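Long-range contacts in PaxB (Photorhabdus luminescens, PDB 6EK4), which is probably one component of a two-component alpha-helical pore-forming toxin of the YaxAB type, acting on target-cell membranes: residues Asn182-Ser187 with Glu232-Ile237; Lys236-Ile241 with Ala251-Lys256. All coordinates share one frame; numbering follows the deposited sequence.

Contact 1 (Asn182-Ser187 with Glu232-Ile237)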
loop_
_atom_site.group_PDB
_atom_site.type_symbol
_atom_site.label_atom_id
_atom_site.label_comp_id
_atom_site.label_asym_id
_atom_site.label_seq_id
_atom_site.Cartn_x
_atom_site.Cartn_y
_atom_site.Cartn_z
ATOM N N ASN A 182 4.334 38.062 -28.925
ATOM C CA ASN A 182 4.353 39.351 -28.227
ATOM C C ASN A 182 5.263 40.393 -28.882
ATOM O O ASN A 182 5.043 41.592 -28.721
ATOM C CB ASN A 182 4.743 39.169 -26.752
ATOM C CG ASN A 182 3.628 38.554 -25.919
ATOM O OD1 ASN A 182 2.460 38.562 -26.310
ATOM N ND2 ASN A 182 3.989 38.019 -24.758
ATOM N N LYS A 183 6.278 39.935 -29.615
ATOM C CA LYS A 183 7.155 40.834 -30.368
ATOM C C LYS A 183 6.395 41.448 -31.544
ATOM O O LYS A 183 6.536 42.637 -31.834
ATOM C CB LYS A 183 8.390 40.086 -30.884
ATOM C CG LYS A 183 9.249 39.441 -29.801
ATOM C CD LYS A 183 10.479 40.250 -29.429
ATOM C CE LYS A 183 11.383 39.435 -28.515
ATOM N NZ LYS A 183 12.558 40.202 -28.015
ATOM N N ILE A 184 5.592 40.626 -32.217
ATOM C CA ILE A 184 4.748 41.080 -33.323
ATOM C C ILE A 184 3.636 42.008 -32.824
ATOM O O ILE A 184 3.282 42.975 -33.497
ATOM C CB ILE A 184 4.144 39.883 -34.096
ATOM C CG1 ILE A 184 5.258 39.114 -34.816
ATOM C CG2 ILE A 184 3.091 40.347 -35.099
ATOM C CD1 ILE A 184 4.806 37.828 -35.473
ATOM N N ILE A 185 3.090 41.713 -31.647
ATOM C CA ILE A 185 2.059 42.561 -31.044
ATOM C C ILE A 185 2.612 43.957 -30.734
ATOM O O ILE A 185 1.928 44.956 -30.955
ATOM C CB ILE A 185 1.453 41.912 -29.776
ATOM C CG1 ILE A 185 0.613 40.690 -30.169
ATOM C CG2 ILE A 185 0.586 42.906 -29.009
ATOM C CD1 ILE A 185 0.312 39.744 -29.026
ATOM N N GLU A 186 3.845 44.018 -30.232
ATOM C CA GLU A 186 4.502 45.298 -29.953
ATOM C C GLU A 186 4.765 46.091 -31.234
ATOM O O GLU A 186 4.681 47.318 -31.228
ATOM C CB GLU A 186 5.817 45.084 -29.193
ATOM C CG GLU A 186 5.648 44.577 -27.766
ATOM C CD GLU A 186 5.367 45.682 -26.761
ATOM O OE1 GLU A 186 5.862 45.583 -25.617
ATOM O OE2 GLU A 186 4.652 46.648 -27.104
ATOM N N SER A 187 5.081 45.389 -32.322
ATOM C CA SER A 187 5.264 46.024 -33.630
ATOM C C SER A 187 3.973 46.664 -34.120
ATOM O O SER A 187 3.980 47.793 -34.605
ATOM C CB SER A 187 5.752 45.010 -34.667
ATOM O OG SER A 187 7.103 44.670 -34.439
ATOM N N GLU A 232 11.255 40.887 -38.398
ATOM C CA GLU A 232 12.203 39.783 -38.586
ATOM C C GLU A 232 11.568 38.430 -38.262
ATOM O O GLU A 232 11.817 37.440 -38.954
ATOM C CB GLU A 232 13.451 39.991 -37.718
ATOM C CG GLU A 232 14.626 39.088 -38.076
ATOM C CD GLU A 232 15.664 38.994 -36.968
ATOM O OE1 GLU A 232 15.274 38.852 -35.788
ATOM O OE2 GLU A 232 16.874 39.045 -37.277
ATOM N N ILE A 233 10.753 38.396 -37.210
ATOM C CA ILE A 233 10.059 37.176 -36.797
ATOM C C ILE A 233 8.964 36.808 -37.797
ATOM O O ILE A 233 8.874 35.658 -38.225
ATOM C CB ILE A 233 9.448 37.323 -35.384
ATOM C CG1 ILE A 233 10.563 37.458 -34.339
ATOM C CG2 ILE A 233 8.560 36.130 -35.047
ATOM C CD1 ILE A 233 10.111 38.068 -33.030
ATOM N N ALA A 234 8.141 37.789 -38.162
ATOM C CA ALA A 234 7.041 37.571 -39.101
ATOM C C ALA A 234 7.537 37.084 -40.459
ATOM O O ALA A 234 6.951 36.179 -41.050
ATOM C CB ALA A 234 6.226 38.846 -39.267
ATOM N N LYS A 235 8.618 37.690 -40.946
ATOM C CA LYS A 235 9.220 37.298 -42.223
ATOM C C LYS A 235 9.700 35.845 -42.208
ATOM O O LYS A 235 9.533 35.125 -43.192
ATOM C CB LYS A 235 10.381 38.234 -42.579
ATOM C CG LYS A 235 9.940 39.601 -43.079
ATOM C CD LYS A 235 11.107 40.566 -43.220
ATOM C CE LYS A 235 12.040 40.175 -44.358
ATOM N NZ LYS A 235 13.115 41.183 -44.569
ATOM N N LYS A 236 10.283 35.423 -41.089
ATOM C CA LYS A 236 10.782 34.054 -40.934
ATOM C C LYS A 236 9.646 33.025 -40.915
ATOM O O LYS A 236 9.806 31.909 -41.410
ATOM C CB LYS A 236 11.615 33.939 -39.652
ATOM C CG LYS A 236 12.373 32.627 -39.504
ATOM C CD LYS A 236 13.387 32.704 -38.373
ATOM C CE LYS A 236 14.133 31.392 -38.188
ATOM N NZ LYS A 236 13.269 30.307 -37.641
ATOM N N ILE A 237 8.506 33.412 -40.346
ATOM C CA ILE A 237 7.331 32.539 -40.262
ATOM C C ILE A 237 6.667 32.357 -41.631
ATOM O O ILE A 237 6.248 31.251 -41.978
ATOM C CB ILE A 237 6.300 33.091 -39.250
ATOM C CG1 ILE A 237 6.883 33.073 -37.833
ATOM C CG2 ILE A 237 5.006 32.284 -39.287
ATOM C CD1 ILE A 237 6.245 34.081 -36.900
#
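Ile184 reaches with its CD1 into a patch formed by Ile233, Ala234 and Ile237. The methyl lies 4.1 Å from Ile233 CG2 and 4.2 Å from Ala234 CB. Ile237 adds a third neighbour, its CD1 4.3 Å from Ile184 CD1. CG1 of Ile184 stands beside the backbone N (chi1 -67°) and the chain is extended beyond it. This carries CD1 nearer to the partner helix, although the side chain does not start out directly at it. The two branches of Ile233 divide the work. CG2 takes Ile184, while CD1 meets the aliphatic start of Lys183, 3.4 Å from its CB. Lys183 and Ile233 cross at about a right angle. The contact joins helix 149-193 to helix 217-237, whose local axes come within 9.8 Å at an angle of 121°. The packing is thus steeply crossed and not that of a parallel or antiparallel coiled coil. Lys183 bends at chi2 (-100°), and its NZ leaves 232-237 for a hydrogen bond with Gln229 OE1, a turn earlier on the partner helix. Ser187 OG is hydrogen-bonded to Ala226 O, a polar tie between the same helices. Leu250 of helix 247-321 touches both Ile184 and Ala234.

Contact 2 (Lys236-Ile241 with Ala251-Lys256)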
loop_
_atom_site.group_PDB
_atom_site.type_symbol
_atom_site.label_atom_id
_atom_site.label_comp_id
_atom_site.label_asym_id
_atom_site.label_seq_id
_atom_site.Cartn_x
_atom_site.Cartn_y
_atom_site.Cartn_z
ATOM N N LYS A 236 10.283 35.423 -41.089
ATOM C CA LYS A 236 10.782 34.054 -40.934
ATOM C C LYS A 236 9.646 33.025 -40.915
ATOM O O LYS A 236 9.806 31.909 -41.410
ATOM C CB LYS A 236 11.615 33.939 -39.652
ATOM C CG LYS A 236 12.373 32.627 -39.504
ATOM C CD LYS A 236 13.387 32.704 -38.373
ATOM C CE LYS A 236 14.133 31.392 -38.188
ATOM N NZ LYS A 236 13.269 30.307 -37.641
ATOM N N ILE A 237 8.506 33.412 -40.346
ATOM C CA ILE A 237 7.331 32.539 -40.262
ATOM C C ILE A 237 6.667 32.357 -41.631
ATOM O O ILE A 237 6.248 31.251 -41.978
ATOM C CB ILE A 237 6.300 33.091 -39.250
ATOM C CG1 ILE A 237 6.883 33.073 -37.833
ATOM C CG2 ILE A 237 5.006 32.284 -39.287
ATOM C CD1 ILE A 237 6.245 34.081 -36.900
ATOM N N LEU A 238 6.581 33.439 -42.402
ATOM C CA LEU A 238 5.948 33.408 -43.725
ATOM C C LEU A 238 6.891 32.943 -44.840
ATOM O O LEU A 238 6.479 32.846 -45.997
ATOM C CB LEU A 238 5.396 34.791 -44.079
ATOM C CG LEU A 238 4.376 35.387 -43.106
ATOM C CD1 LEU A 238 4.106 36.841 -43.457
ATOM C CD2 LEU A 238 3.083 34.587 -43.104
ATOM N N GLY A 239 8.146 32.661 -44.496
ATOM C CA GLY A 239 9.140 32.227 -45.475
ATOM C C GLY A 239 9.612 33.361 -46.368
ATOM O O GLY A 239 9.885 33.153 -47.553
ATOM N N ASN A 240 9.715 34.558 -45.793
ATOM C CA ASN A 240 10.140 35.750 -46.522
ATOM C C ASN A 240 11.612 36.059 -46.247
ATOM O O ASN A 240 11.966 36.535 -45.169
ATOM C CB ASN A 240 9.258 36.947 -46.136
ATOM C CG ASN A 240 9.534 38.184 -46.979
ATOM O OD1 ASN A 240 10.234 38.128 -47.992
ATOM N ND2 ASN A 240 8.974 39.313 -46.561
ATOM N N ILE A 241 12.460 35.781 -47.234
ATOM C CA ILE A 241 13.897 36.063 -47.147
ATOM C C ILE A 241 14.336 36.985 -48.288
ATOM O O ILE A 241 15.519 37.038 -48.638
ATOM C CB ILE A 241 14.735 34.758 -47.144
ATOM C CG1 ILE A 241 14.500 33.918 -48.415
ATOM C CG2 ILE A 241 14.416 33.930 -45.908
ATOM C CD1 ILE A 241 15.527 34.115 -49.512
ATOM N N ALA A 251 -0.124 40.658 -39.503
ATOM C CA ALA A 251 -1.290 40.087 -38.824
ATOM C C ALA A 251 -1.488 38.617 -39.198
ATOM O O ALA A 251 -1.895 37.807 -38.364
ATOM C CB ALA A 251 -2.541 40.886 -39.160
ATOM N N ASP A 252 -1.206 38.287 -40.456
ATOM C CA ASP A 252 -1.253 36.906 -40.937
ATOM C C ASP A 252 -0.207 36.037 -40.231
ATOM O O ASP A 252 -0.464 34.870 -39.931
ATOM C CB ASP A 252 -1.037 36.873 -42.456
ATOM C CG ASP A 252 -1.137 35.471 -43.040
ATOM O OD1 ASP A 252 -1.973 34.672 -42.563
ATOM O OD2 ASP A 252 -0.380 35.172 -43.990
ATOM N N ALA A 253 0.968 36.610 -39.972
ATOM C CA ALA A 253 2.041 35.908 -39.261
ATOM C C ALA A 253 1.669 35.618 -37.808
ATOM O O ALA A 253 2.006 34.559 -37.274
ATOM C CB ALA A 253 3.330 36.716 -39.320
ATOM N N ARG A 254 0.984 36.566 -37.171
ATOM C CA ARG A 254 0.493 36.386 -35.805
ATOM C C ARG A 254 -0.586 35.303 -35.745
ATOM O O ARG A 254 -0.625 34.516 -34.800
ATOM C CB ARG A 254 -0.058 37.709 -35.253
ATOM C CG ARG A 254 -0.718 37.593 -33.884
ATOM C CD ARG A 254 -1.250 38.930 -33.397
ATOM N NE ARG A 254 -2.269 38.763 -32.360
ATOM C CZ ARG A 254 -2.926 39.763 -31.774
ATOM N NH1 ARG A 254 -2.680 41.028 -32.108
ATOM N NH2 ARG A 254 -3.837 39.499 -30.846
ATOM N N ALA A 255 -1.457 35.275 -36.752
ATOM C CA ALA A 255 -2.558 34.312 -36.805
ATOM C C ALA A 255 -2.067 32.864 -36.820
ATOM O O ALA A 255 -2.712 31.986 -36.250
ATOM C CB ALA A 255 -3.440 34.580 -38.016
ATOM N N LYS A 256 -0.930 32.622 -37.473
ATOM C CA LYS A 256 -0.321 31.289 -37.500
ATOM C C LYS A 256 0.258 30.895 -36.140
ATOM O O LYS A 256 0.186 29.728 -35.748
ATOM C CB LYS A 256 0.767 31.206 -38.577
ATOM C CG LYS A 256 0.222 31.138 -39.994
ATOM C CD LYS A 256 1.322 30.844 -41.001
ATOM C CE LYS A 256 0.766 30.719 -42.410
ATOM N NZ LYS A 256 1.846 30.538 -43.420
#
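Leu238 packs on Ala253, with its CG 4.1 Å from Ala253 CB. One branch of the leucine goes further. CD2 comes to 3.6 Å from Asp252 OD2, a contact of a methyl with a carboxylate oxygen. The same CD2 is 4.2 Å from Lys256 NZ, so the leucine tip sits near both a negative and a positive group. Asp252 has CG anti to its backbone N (chi1 -177°), which swings the carboxylate toward Leu238. Ile237, beside Leu238 in the chain, uses its CG2 branch. That methyl lies 4.3 Å from Lys256 CD and equally far from the backbone O of Ala253. Lys256 is extended, so its CD lies at Ile237 while its NZ reaches Leu238. These residues join the C-terminal end of helix 217-237 to the early turns of helix 247-321, across the short connection between two successive helices that are neither parallel nor antiparallel here. The turn that follows Leu238 is consistent with a Schellman motif. Gly239 leaves the helical conformation with a positive phi of 74°, and Asn240 N probably donates to Lys235 O. Asn240 OD1 then takes hydrogen bonds from the backbone N of Ser242 and Lys243, which ties down the connection. Farther round helix 247-321, the side chain of Arg254 starts out away from 236-241, and its NH1 is hydrogen-bonded to Gln188 OE1 of helix 149-193.

In the fold
From the N terminus, the chain first reaches these sites on helix 149-193. Contact 1 closes the excursion of 44 residues that returns along helix 217-237. Contact 2 follows at once and closes a connection of nine residues, placing the start of helix 247-321 against the end of helix 217-237. The two closures run in series. They overlap only at Lys236 and Ile237, and neither nests inside the other. Their centres are 8 Å apart. Helix 217-237 serves both, and Ala234 packs on Ala253 between them. Ile184 and Ile185 also touch Arg254, so three helices meet toward one end of this elongated molecule, the contact centres about 53 and 54 Å from the chain centre.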